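Serpin (Taeniopygia guttata, PDB 5HGC) binds a cortisol-type steroid, much as hormone-carrying serpins do, and may also inhibit serine-type endopeptidases like many members of its family. Local coordinates at residues 215-219 against 220-224; 227-230 against 231-235; 254-257 against 258-262. All blocks are in the same frame, centred on the assembly; numbering follows the deposited sequence.

Interaction 1: 215-219 against 220-224; sequences YFDEE and LSCTV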
ATOM      1  N   TYR A 215       9.538 -15.695  13.646  1.00 26.78           N
ATOM      2  CA  TYR A 215       8.468 -16.446  14.286  1.00 26.87           C
ATOM      3  C   TYR A 215       7.930 -17.439  13.313  1.00 28.64           C
ATOM      4  O   TYR A 215       7.809 -17.103  12.143  1.00 30.32           O
ATOM      5  CB  TYR A 215       7.335 -15.523  14.718  1.00 29.09           C
ATOM      6  CG  TYR A 215       6.158 -16.259  15.336  1.00 33.06           C
ATOM      7  CD1 TYR A 215       6.281 -16.922  16.573  1.00 30.41           C
ATOM      8  CD2 TYR A 215       4.920 -16.315  14.671  1.00 34.61           C
ATOM      9  CE1 TYR A 215       5.211 -17.609  17.122  1.00 31.29           C
ATOM     10  CE2 TYR A 215       3.865 -17.002  15.225  1.00 34.67           C
ATOM     11  CZ  TYR A 215       4.023 -17.636  16.449  1.00 33.54           C
ATOM     12  OH  TYR A 215       2.964 -18.308  16.989  1.00 37.97           O
ATOM     13  N   PHE A 216       7.620 -18.655  13.781  1.00 31.38           N
ATOM     14  CA  PHE A 216       6.943 -19.668  12.971  1.00 34.73           C
ATOM     15  C   PHE A 216       5.553 -19.818  13.545  1.00 37.28           C
ATOM     16  O   PHE A 216       5.487 -20.056  14.731  1.00 44.30           O
ATOM     17  CB  PHE A 216       7.728 -21.011  13.043  1.00 39.94           C
ATOM     18  CG  PHE A 216       7.154 -22.115  12.151  1.00 50.07           C
ATOM     19  CD1 PHE A 216       7.439 -22.159  10.754  1.00 53.90           C
ATOM     20  CD2 PHE A 216       6.289 -23.112  12.678  1.00 48.44           C
ATOM     21  CE1 PHE A 216       6.883 -23.162   9.903  1.00 50.99           C
ATOM     22  CE2 PHE A 216       5.749 -24.099  11.835  1.00 49.08           C
ATOM     23  CZ  PHE A 216       6.045 -24.123  10.450  1.00 48.08           C
ATOM     24  N   ASP A 217       4.440 -19.651  12.796  1.00 40.72           N
ATOM     25  CA  ASP A 217       3.183 -20.317  13.303  1.00 49.64           C
ATOM     26  C   ASP A 217       2.822 -21.616  12.657  1.00 49.15           C
ATOM     27  O   ASP A 217       2.832 -21.725  11.408  1.00 37.85           O
ATOM     28  CB  ASP A 217       1.917 -19.447  13.487  1.00 56.30           C
ATOM     29  CG  ASP A 217       1.535 -18.708  12.292  1.00 54.61           C
ATOM     30  OD1 ASP A 217       2.300 -18.828  11.327  1.00 73.26           O
ATOM     31  OD2 ASP A 217       0.510 -17.965  12.329  1.00 48.73           O
ATOM     32  N   GLU A 218       2.481 -22.585  13.525  1.00 51.49           N
ATOM     33  CA  GLU A 218       2.040 -23.898  13.044  1.00 61.62           C
ATOM     34  C   GLU A 218       0.670 -23.758  12.430  1.00 57.63           C
ATOM     35  O   GLU A 218       0.482 -24.191  11.289  1.00 68.64           O
ATOM     36  CB  GLU A 218       2.044 -25.015  14.108  1.00 71.08           C
ATOM     37  CG  GLU A 218       3.413 -25.446  14.601  1.00 77.47           C
ATOM     38  CD  GLU A 218       3.814 -24.688  15.857  1.00 84.70           C
ATOM     39  OE1 GLU A 218       3.352 -23.531  16.022  1.00 93.40           O
ATOM     40  OE2 GLU A 218       4.582 -25.241  16.686  1.00 84.65           O
ATOM     41  N   GLU A 219      -0.263 -23.136  13.166  1.00 52.88           N
ATOM     42  CA  GLU A 219      -1.617 -22.819  12.664  1.00 52.69           C
ATOM     43  C   GLU A 219      -1.585 -22.383  11.198  1.00 52.53           C
ATOM     44  O   GLU A 219      -2.362 -22.902  10.382  1.00 50.83           O
ATOM     45  CB  GLU A 219      -2.269 -21.691  13.463  1.00 65.17           C
ATOM     46  CG  GLU A 219      -2.234 -21.802  14.977  1.00 83.90           C
ATOM     47  CD  GLU A 219      -3.492 -21.216  15.614  1.00103.25           C
ATOM     48  OE1 GLU A 219      -4.404 -20.764  14.867  1.00 95.48           O
ATOM     49  OE2 GLU A 219      -3.578 -21.213  16.867  1.00115.49           O
ATOM     50  N   LEU A 220      -0.677 -21.455  10.853  1.00 41.85           N
ATOM     51  CA  LEU A 220      -0.669 -20.978   9.500  1.00 36.83           C
ATOM     52  C   LEU A 220       0.379 -21.569   8.590  1.00 37.47           C
ATOM     53  O   LEU A 220       0.298 -21.391   7.367  1.00 41.02           O
ATOM     54  CB  LEU A 220      -0.726 -19.454   9.437  1.00 36.82           C
ATOM     55  CG  LEU A 220      -1.971 -18.835  10.078  1.00 37.33           C
ATOM     56  CD1 LEU A 220      -1.904 -17.339   9.918  1.00 36.25           C
ATOM     57  CD2 LEU A 220      -3.246 -19.334   9.432  1.00 38.72           C
ATOM     58  N   SER A 221       1.351 -22.287   9.158  1.00 37.75           N
ATOM     59  CA  SER A 221       2.414 -22.950   8.360  1.00 33.45           C
ATOM     60  C   SER A 221       3.286 -21.940   7.614  1.00 32.24           C
ATOM     61  O   SER A 221       3.634 -22.120   6.416  1.00 33.45           O
ATOM     62  CB  SER A 221       1.824 -23.988   7.394  1.00 35.33           C
ATOM     63  OG  SER A 221       0.672 -24.595   7.964  1.00 37.46           O
ATOM     64  N   CYS A 222       3.670 -20.904   8.361  1.00 31.56           N
ATOM     65  CA  CYS A 222       4.349 -19.714   7.847  1.00 32.15           C
ATOM     66  C   CYS A 222       5.591 -19.418   8.611  1.00 28.68           C
ATOM     67  O   CYS A 222       5.547 -19.341   9.843  1.00 29.85           O
ATOM     68  CB  CYS A 222       3.490 -18.485   8.139  1.00 36.00           C
ATOM     69  SG  CYS A 222       2.161 -18.342   7.022  1.00 52.09           S
ATOM     70  N   THR A 223       6.657 -19.114   7.899  1.00 26.59           N
ATOM     71  CA  THR A 223       7.819 -18.559   8.539  1.00 24.72           C
ATOM     72  C   THR A 223       7.686 -17.063   8.399  1.00 23.55           C
ATOM     73  O   THR A 223       7.406 -16.604   7.335  1.00 21.34           O
ATOM     74  CB  THR A 223       9.080 -19.094   7.866  1.00 26.54           C
ATOM     75  OG1 THR A 223       9.097 -20.514   8.018  1.00 31.55           O
ATOM     76  CG2 THR A 223      10.313 -18.541   8.500  1.00 26.97           C
ATOM     77  N   VAL A 224       7.867 -16.319   9.494  1.00 24.64           N
ATOM     78  CA  VAL A 224       7.823 -14.856   9.513  1.00 21.47           C
ATOM     79  C   VAL A 224       9.206 -14.320   9.834  1.00 23.62           C
ATOM     80  O   VAL A 224       9.762 -14.683  10.865  1.00 26.13           O
ATOM     81  CB  VAL A 224       6.806 -14.324  10.558  1.00 21.14           C
ATOM     82  CG1 VAL A 224       6.694 -12.777  10.499  1.00 19.01           C
ATOM     83  CG2 VAL A 224       5.437 -14.995  10.360  1.00 18.66           C
TER
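Asp217 and Leu220 cross obliquely at the end of two adjoining strands: OD2 of Asp217 lies 3.5 Å from CG of Leu220, while the other oxygen, OD1, comes within 3.4 Å of CB of Cys222. The carboxylate reaches toward the second strand because its CG stands between the backbone N and the carbonyl carbon of Asp217 (chi1 54°). OD2 also accepts a hydrogen bond from Trp260 NE1 and has a long, weak ion pair with Lys259, both on helix 254-263. With an alanine here, the buried indole N-H of Trp260 would probably lose its acceptor and Lys259 one of its nearby negative charges. The strands form a tight antiparallel hairpin, 211-217 with 222-228, closed by a G1 beta bulge in which Ser221 and Cys222 both face Asp217. Asp217 O takes a weak bond from Ser221 N at 2.8 Å and a straighter one from Cys222 N at 3.3 Å; the positive phi of Ser221 (64°) fits the bulge. Tyr215 and Val224, a hydrogen-bonded pair, share a sheet face with Asp217 and Cys222; Val224 N donates to Tyr215 O at 2.8 Å, and Tyr215 CB lies 4.4 Å from Val224 CB. On the other face Phe216 and Thr223 form a non-hydrogen-bonded pair. There Thr223 OG1 meets the Phe216 ring at its edge, near the ring plane, 3.6 Å from CD1.

Interaction 2: 227-230 against 231-235; sequences LHYN and GSATA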
ATOM      1  N   LEU A 227      12.364  -7.384   9.161  1.00 25.71           N
ATOM      2  CA  LEU A 227      13.582  -6.617   8.909  1.00 25.81           C
ATOM      3  C   LEU A 227      13.227  -5.169   9.046  1.00 25.88           C
ATOM      4  O   LEU A 227      12.214  -4.749   8.478  1.00 29.82           O
ATOM      5  CB  LEU A 227      14.110  -6.874   7.482  1.00 26.23           C
ATOM      6  CG  LEU A 227      14.639  -8.281   7.160  1.00 26.46           C
ATOM      7  CD1 LEU A 227      15.395  -8.313   5.833  1.00 23.52           C
ATOM      8  CD2 LEU A 227      15.533  -8.728   8.317  1.00 25.89           C
ATOM      9  N   HIS A 228      14.011  -4.405   9.804  1.00 24.24           N
ATOM     10  CA  HIS A 228      13.746  -2.976   9.902  1.00 26.65           C
ATOM     11  C   HIS A 228      14.380  -2.242   8.761  1.00 27.09           C
ATOM     12  O   HIS A 228      15.492  -2.573   8.294  1.00 25.55           O
ATOM     13  CB  HIS A 228      14.258  -2.374  11.204  1.00 28.53           C
ATOM     14  CG  HIS A 228      13.511  -2.848  12.402  1.00 32.28           C
ATOM     15  ND1 HIS A 228      12.129  -2.832  12.471  1.00 34.75           N
ATOM     16  CD2 HIS A 228      13.942  -3.347  13.575  1.00 30.49           C
ATOM     17  CE1 HIS A 228      11.744  -3.315  13.638  1.00 33.15           C
ATOM     18  NE2 HIS A 228      12.826  -3.626  14.327  1.00 33.80           N
ATOM     19  N   TYR A 229      13.659  -1.222   8.330  1.00 26.36           N
ATOM     20  CA  TYR A 229      14.276  -0.129   7.581  1.00 26.51           C
ATOM     21  C   TYR A 229      14.896   0.924   8.530  1.00 28.28           C
ATOM     22  O   TYR A 229      14.456   1.094   9.707  1.00 27.92           O
ATOM     23  CB  TYR A 229      13.236   0.507   6.692  1.00 23.42           C
ATOM     24  CG  TYR A 229      12.803  -0.325   5.486  1.00 22.97           C
ATOM     25  CD1 TYR A 229      13.701  -0.622   4.447  1.00 22.83           C
ATOM     26  CD2 TYR A 229      11.479  -0.804   5.380  1.00 22.07           C
ATOM     27  CE1 TYR A 229      13.288  -1.348   3.329  1.00 22.94           C
ATOM     28  CE2 TYR A 229      11.056  -1.550   4.290  1.00 21.82           C
ATOM     29  CZ  TYR A 229      11.949  -1.786   3.256  1.00 23.59           C
ATOM     30  OH  TYR A 229      11.524  -2.491   2.160  1.00 25.08           O
ATOM     31  N   ASN A 230      15.905   1.630   8.026  1.00 30.28           N
ATOM     32  CA  ASN A 230      16.327   2.901   8.645  1.00 34.81           C
ATOM     33  C   ASN A 230      15.132   3.798   8.691  1.00 32.55           C
ATOM     34  O   ASN A 230      14.361   3.857   7.722  1.00 34.94           O
ATOM     35  CB  ASN A 230      17.419   3.580   7.831  1.00 36.91           C
ATOM     36  CG  ASN A 230      18.755   2.923   8.032  1.00 46.53           C
ATOM     37  OD1 ASN A 230      19.562   2.838   7.094  1.00 57.13           O
ATOM     38  ND2 ASN A 230      19.005   2.416   9.265  1.00 51.19           N
ATOM     39  N   GLY A 231      14.963   4.492   9.792  1.00 28.66           N
ATOM     40  CA  GLY A 231      13.778   5.304   9.941  1.00 28.53           C
ATOM     41  C   GLY A 231      12.800   4.492  10.739  1.00 31.40           C
ATOM     42  O   GLY A 231      13.173   3.783  11.649  1.00 38.52           O
ATOM     43  N   SER A 232      11.534   4.588  10.426  1.00 31.31           N
ATOM     44  CA  SER A 232      10.542   3.909  11.245  1.00 28.59           C
ATOM     45  C   SER A 232       9.780   2.787  10.499  1.00 26.95           C
ATOM     46  O   SER A 232       8.985   2.101  11.142  1.00 27.83           O
ATOM     47  CB  SER A 232       9.559   4.924  11.819  1.00 28.56           C
ATOM     48  OG  SER A 232       9.042   5.710  10.748  1.00 29.50           O
ATOM     49  N   ALA A 233       9.984   2.633   9.185  1.00 24.19           N
ATOM     50  CA  ALA A 233       9.319   1.567   8.403  1.00 27.89           C
ATOM     51  C   ALA A 233       9.902   0.231   8.783  1.00 28.16           C
ATOM     52  O   ALA A 233      11.038   0.159   9.166  1.00 36.06           O
ATOM     53  CB  ALA A 233       9.438   1.763   6.880  1.00 22.98           C
ATOM     54  N   THR A 234       9.114  -0.820   8.666  1.00 27.22           N
ATOM     55  CA  THR A 234       9.573  -2.172   8.922  1.00 25.53           C
ATOM     56  C   THR A 234       8.926  -3.134   7.918  1.00 22.94           C
ATOM     57  O   THR A 234       7.812  -2.886   7.457  1.00 22.01           O
ATOM     58  CB  THR A 234       9.239  -2.544  10.399  1.00 26.29           C
ATOM     59  OG1 THR A 234       9.951  -3.729  10.771  1.00 27.04           O
ATOM     60  CG2 THR A 234       7.707  -2.698  10.643  1.00 23.23           C
ATOM     61  N   ALA A 235       9.626  -4.207   7.554  1.00 21.56           N
ATOM     62  CA  ALA A 235       9.069  -5.195   6.609  1.00 18.58           C
ATOM     63  C   ALA A 235       8.876  -6.581   7.239  1.00 18.01           C
ATOM     64  O   ALA A 235       9.825  -7.123   7.801  1.00 18.28           O
ATOM     65  CB  ALA A 235       9.935  -5.262   5.382  1.00 16.28           C
TER
HETATM   66  O   HOH W   1      11.694   3.813   7.442  1.00 34.58           O
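The Tyr229 ring meets Ala233 and Ala235 obliquely: its CD2 is 3.6 Å from CB of Ala233 and its CE2 4.0 Å from CB of Ala235, while the backbone N of Thr234 lies at the ring edge, near the plane. Beyond these segments Trp179 stacks with the phenol and Phe175 meets it edge-to-face, so this ring is buried among aromatics. The smaller flat group, the His228 imidazole, has CB of Thr234 at its edge, in plane. Both rings belong to a beta hairpin joining strands 222-228 and 233-240, part of the sheet conventionally called B in serpins. His228 and Thr234 form its non-hydrogen-bonded pair, with side chains lying alongside each other and pointing the same way. Thr234 OG1 is anti to the backbone N (chi1 -166°), which brings it 2.9 Å from ND1 of His228 in a hydrogen bond that either group could donate. The same hydroxyl is also hydrogen-bonded to Arg226 NH1, and Thr234 and Arg226 both line the steroid pocket, making His228 a second-shell neighbour of that site. Next along the strands, Leu227 and Ala235 are a hydrogen-bonded pair; Ala235 N reaches Leu227 O at 2.8 Å with an almost straight N-H (174°). Nearer the turn, Tyr229 N donates to Ala233 O at 3.1 Å from 35° above the carbonyl plane, and Arg362 NH2 also donates to that oxygen. Gly231 takes backbone angles at which a CB would be pressed against Asn230 O. Inside the bend one water donates to Asn230 O at 2.7 Å and accepts from Ala233 N, also at 2.7 Å.

Interaction 3: 254-257 against 258-262; sequences KETI and QKWSD. With HCY ((11alpha,14beta)-11,17,21-trihydroxypregn-4-ene-3,20-dione), chain B.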
ATOM      1  N   LYS A 254      -5.652  -8.345  10.943  1.00 32.11           N
ATOM      2  CA  LYS A 254      -4.771  -7.616  11.821  1.00 32.41           C
ATOM      3  C   LYS A 254      -4.451  -8.325  13.130  1.00 35.61           C
ATOM      4  O   LYS A 254      -3.484  -7.979  13.816  1.00 37.93           O
ATOM      5  CB  LYS A 254      -5.328  -6.233  12.099  1.00 33.66           C
ATOM      6  CG  LYS A 254      -6.623  -6.210  12.866  1.00 35.33           C
ATOM      7  CD  LYS A 254      -6.637  -4.953  13.731  1.00 35.40           C
ATOM      8  CE  LYS A 254      -8.048  -4.403  13.874  1.00 32.64           C
ATOM      9  NZ  LYS A 254      -9.122  -5.426  14.099  1.00 28.59           N
ATOM     10  N   GLU A 255      -5.277  -9.304  13.480  1.00 36.20           N
ATOM     11  CA  GLU A 255      -5.075 -10.101  14.666  1.00 34.08           C
ATOM     12  C   GLU A 255      -3.900 -11.059  14.401  1.00 32.45           C
ATOM     13  O   GLU A 255      -3.013 -11.176  15.264  1.00 31.52           O
ATOM     14  CB  GLU A 255      -6.360 -10.846  15.037  1.00 36.99           C
ATOM     15  CG  GLU A 255      -7.481 -10.011  15.678  1.00 39.43           C
ATOM     16  CD  GLU A 255      -8.248  -9.040  14.745  1.00 43.89           C
ATOM     17  OE1 GLU A 255      -8.491  -9.255  13.511  1.00 40.76           O
ATOM     18  OE2 GLU A 255      -8.638  -8.005  15.302  1.00 48.40           O
ATOM     19  N   THR A 256      -3.870 -11.693  13.224  1.00 28.11           N
ATOM     20  CA  THR A 256      -2.708 -12.454  12.780  1.00 30.32           C
ATOM     21  C   THR A 256      -1.409 -11.624  12.871  1.00 34.03           C
ATOM     22  O   THR A 256      -0.371 -12.121  13.364  1.00 35.64           O
ATOM     23  CB  THR A 256      -2.871 -12.896  11.331  1.00 33.00           C
ATOM     24  OG1 THR A 256      -4.095 -13.607  11.178  1.00 39.35           O
ATOM     25  CG2 THR A 256      -1.750 -13.818  10.918  1.00 32.51           C
ATOM     26  N   ILE A 257      -1.470 -10.355  12.417  1.00 33.50           N
ATOM     27  CA  ILE A 257      -0.300  -9.470  12.462  1.00 31.08           C
ATOM     28  C   ILE A 257       0.144  -9.253  13.913  1.00 31.38           C
ATOM     29  O   ILE A 257       1.336  -9.372  14.192  1.00 31.52           O
ATOM     30  CB  ILE A 257      -0.483  -8.121  11.709  1.00 28.20           C
ATOM     31  CG1 ILE A 257      -0.868  -8.321  10.215  1.00 28.18           C
ATOM     32  CG2 ILE A 257       0.785  -7.301  11.812  1.00 24.52           C
ATOM     33  CD1 ILE A 257       0.122  -9.157   9.409  1.00 30.11           C
ATOM     34  N   GLN A 258      -0.807  -8.966  14.805  1.00 29.29           N
ATOM     35  CA  GLN A 258      -0.508  -8.698  16.201  1.00 33.44           C
ATOM     36  C   GLN A 258       0.072  -9.927  16.910  1.00 34.05           C
ATOM     37  O   GLN A 258       0.987  -9.784  17.730  1.00 33.88           O
ATOM     38  CB  GLN A 258      -1.734  -8.213  16.975  1.00 36.12           C
ATOM     39  CG  GLN A 258      -1.380  -7.863  18.418  1.00 38.72           C
ATOM     40  CD  GLN A 258      -2.100  -6.636  18.911  1.00 55.70           C
ATOM     41  OE1 GLN A 258      -3.357  -6.524  18.810  1.00 59.56           O
ATOM     42  NE2 GLN A 258      -1.317  -5.679  19.439  1.00 52.36           N
ATOM     43  N   LYS A 259      -0.481 -11.103  16.600  1.00 35.22           N
ATOM     44  CA  LYS A 259       0.064 -12.382  17.032  1.00 37.31           C
ATOM     45  C   LYS A 259       1.552 -12.439  16.643  1.00 39.53           C
ATOM     46  O   LYS A 259       2.420 -12.585  17.547  1.00 38.06           O
ATOM     47  CB  LYS A 259      -0.695 -13.556  16.405  1.00 38.75           C
ATOM     48  CG  LYS A 259      -0.196 -14.925  16.884  1.00 41.55           C
ATOM     49  CD  LYS A 259      -1.104 -16.068  16.471  1.00 40.35           C
ATOM     50  CE  LYS A 259      -0.642 -16.776  15.208  1.00 45.66           C
ATOM     51  NZ  LYS A 259      -1.026 -18.228  15.289  1.00 51.57           N
ATOM     52  N   TRP A 260       1.843 -12.259  15.337  1.00 31.49           N
ATOM     53  CA  TRP A 260       3.228 -12.315  14.884  1.00 28.21           C
ATOM     54  C   TRP A 260       4.160 -11.372  15.666  1.00 29.50           C
ATOM     55  O   TRP A 260       5.199 -11.785  16.236  1.00 27.43           O
ATOM     56  CB  TRP A 260       3.321 -12.077  13.401  1.00 27.01           C
ATOM     57  CG  TRP A 260       2.675 -13.173  12.562  1.00 26.64           C
ATOM     58  CD1 TRP A 260       2.331 -14.445  12.967  1.00 28.05           C
ATOM     59  CD2 TRP A 260       2.323 -13.089  11.170  1.00 25.12           C
ATOM     60  NE1 TRP A 260       1.766 -15.152  11.915  1.00 27.69           N
ATOM     61  CE2 TRP A 260       1.754 -14.355  10.800  1.00 25.99           C
ATOM     62  CE3 TRP A 260       2.428 -12.070  10.199  1.00 23.41           C
ATOM     63  CZ2 TRP A 260       1.295 -14.637   9.487  1.00 25.42           C
ATOM     64  CZ3 TRP A 260       1.943 -12.324   8.885  1.00 24.73           C
ATOM     65  CH2 TRP A 260       1.380 -13.608   8.547  1.00 27.63           C
ATOM     66  N   SER A 261       3.792 -10.106  15.727  1.00 27.89           N
ATOM     67  CA  SER A 261       4.712  -9.160  16.290  1.00 30.64           C
ATOM     68  C   SER A 261       4.857  -9.352  17.815  1.00 34.25           C
ATOM     69  O   SER A 261       5.921  -9.057  18.351  1.00 35.57           O
ATOM     70  CB  SER A 261       4.326  -7.742  15.903  1.00 32.13           C
ATOM     71  OG  SER A 261       3.043  -7.431  16.400  1.00 34.48           O
ATOM     72  N   ASP A 262       3.819  -9.868  18.487  1.00 35.08           N
ATOM     73  CA  ASP A 262       3.894 -10.198  19.904  1.00 38.30           C
ATOM     74  C   ASP A 262       4.918 -11.295  20.162  1.00 38.97           C
ATOM     75  O   ASP A 262       5.577 -11.272  21.197  1.00 38.25           O
ATOM     76  CB  ASP A 262       2.540 -10.635  20.469  1.00 39.33           C
ATOM     77  CG  ASP A 262       1.538  -9.449  20.670  1.00 40.45           C
ATOM     78  OD1 ASP A 262       1.931  -8.266  20.737  1.00 40.33           O
ATOM     79  OD2 ASP A 262       0.322  -9.728  20.766  1.00 44.50           O
TER
HETATM   80  C1  HCY B 501      -1.941  -4.122  16.141  1.00 32.05           C
HETATM   81  C2  HCY B 501      -3.462  -4.182  16.258  1.00 35.05           C
HETATM   82  C3  HCY B 501      -4.140  -3.189  15.342  1.00 37.34           C
HETATM   83  C4  HCY B 501      -3.387  -2.536  14.244  1.00 33.61           C
HETATM   84  C5  HCY B 501      -2.222  -3.055  13.840  1.00 31.94           C
HETATM   85  C6  HCY B 501      -1.699  -2.702  12.464  1.00 32.07           C
HETATM   86  C7  HCY B 501      -0.208  -2.306  12.549  1.00 32.96           C
HETATM   87  C8  HCY B 501       0.676  -3.192  13.434  1.00 28.27           C
HETATM   88  C9  HCY B 501       0.015  -3.387  14.816  1.00 31.71           C
HETATM   89  C10 HCY B 501      -1.403  -3.994  14.718  1.00 33.16           C
HETATM   90  C12 HCY B 501       2.405  -3.490  15.936  1.00 29.51           C
HETATM   91  C11 HCY B 501       0.953  -4.015  15.905  1.00 33.73           C
HETATM   92  C13 HCY B 501       3.007  -3.367  14.504  1.00 32.16           C
HETATM   93  C14 HCY B 501       2.034  -2.560  13.642  1.00 27.26           C
HETATM   94  C15 HCY B 501       2.860  -2.070  12.477  1.00 28.51           C
HETATM   95  C16 HCY B 501       4.258  -1.840  13.037  1.00 30.90           C
HETATM   96  C17 HCY B 501       4.284  -2.490  14.443  1.00 35.05           C
HETATM   97  C18 HCY B 501       3.341  -4.742  13.854  1.00 28.93           C
HETATM   98  C19 HCY B 501      -1.479  -5.374  14.028  1.00 35.00           C
HETATM   99  C20 HCY B 501       5.591  -3.200  14.743  1.00 38.23           C
HETATM  100  C21 HCY B 501       6.148  -3.225  16.152  1.00 37.33           C
HETATM  101  O1  HCY B 501      -5.329  -2.984  15.477  1.00 41.86           O
HETATM  102  O2  HCY B 501       0.975  -5.407  15.572  1.00 37.22           O
HETATM  103  O3  HCY B 501       4.244  -1.451  15.448  1.00 37.09           O
HETATM  104  O4  HCY B 501       6.215  -3.764  13.857  1.00 40.15           O
HETATM  105  O5  HCY B 501       6.684  -4.541  16.272  1.00 45.83           O
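Trp260 folds back over Thr256 and Ile257, one turn earlier in the same helix, and can be traced outward atom by atom. Its CB rests 3.4 Å from the carbonyl O of Ile257. With CG anti to its own carbonyl carbon (chi1 -66°), the indole then swings over the preceding turn, and CG lies 3.3 Å from Thr256 O, which sits over one face of the indole and also accepts the backbone N-H of Trp260. Farther out, CG2 of Thr256 sits over that same face, in a CH-pi contact 3.8 Å from the centroid of the six-membered ring and 26° off the normal. That methyl can face the ring while Thr256 OG1 is engaged by Asp253 OD1. At the far rim CZ3 of Trp260 meets CD1 of Ile257 at 3.7 Å, and on the opposite, polar edge NE1 is held by Asp217. These contacts occupy one side of helix 254-263, usually termed helix H in serpins; its other side lines the steroid pocket, in a position consistent with that of the hormone site of corticosteroid-binding globulin. Ile257 serves both sides, since its second branch, CG2, touches the angular methyl C19 of the steroid at 3.7 Å. A turn further on, Ser261 OG makes a hydrogen bond of 3.0 Å to the steroid hydroxyl O2, with either group able to donate. The Gln258 amide lies alongside the steroid's first ring, its OE1 3.5 Å from C2. Lys254 passes the same end of the ligand and finishes in a salt bridge, NZ to Glu255 OE2 at 2.9 Å; a second salt bridge to Asp17 ties it to helix 12-29.

Strand 222-228 runs through both hairpins: interaction 1 closes one of its ends and interaction 2 the other, their centres about 21 Å apart. The first is partly buried, with Phe216 and two glutamates exposed; the second is mostly buried, with aromatic packing and an internal water. Interaction 3 is partly buried and helical, held by i to i+4 backbone bonds, with Trp260 turned into the core and Glu255 exposed. It touches interaction 1 directly, Leu220 CD1 packing on Thr256 CG2 at 3.7 Å and Tyr215 on Trp260, so hairpin and helix share an interface. Interactions 2 and 3 do not touch, with nearest atoms about 8 Å apart, yet both supply residues to the steroid pocket.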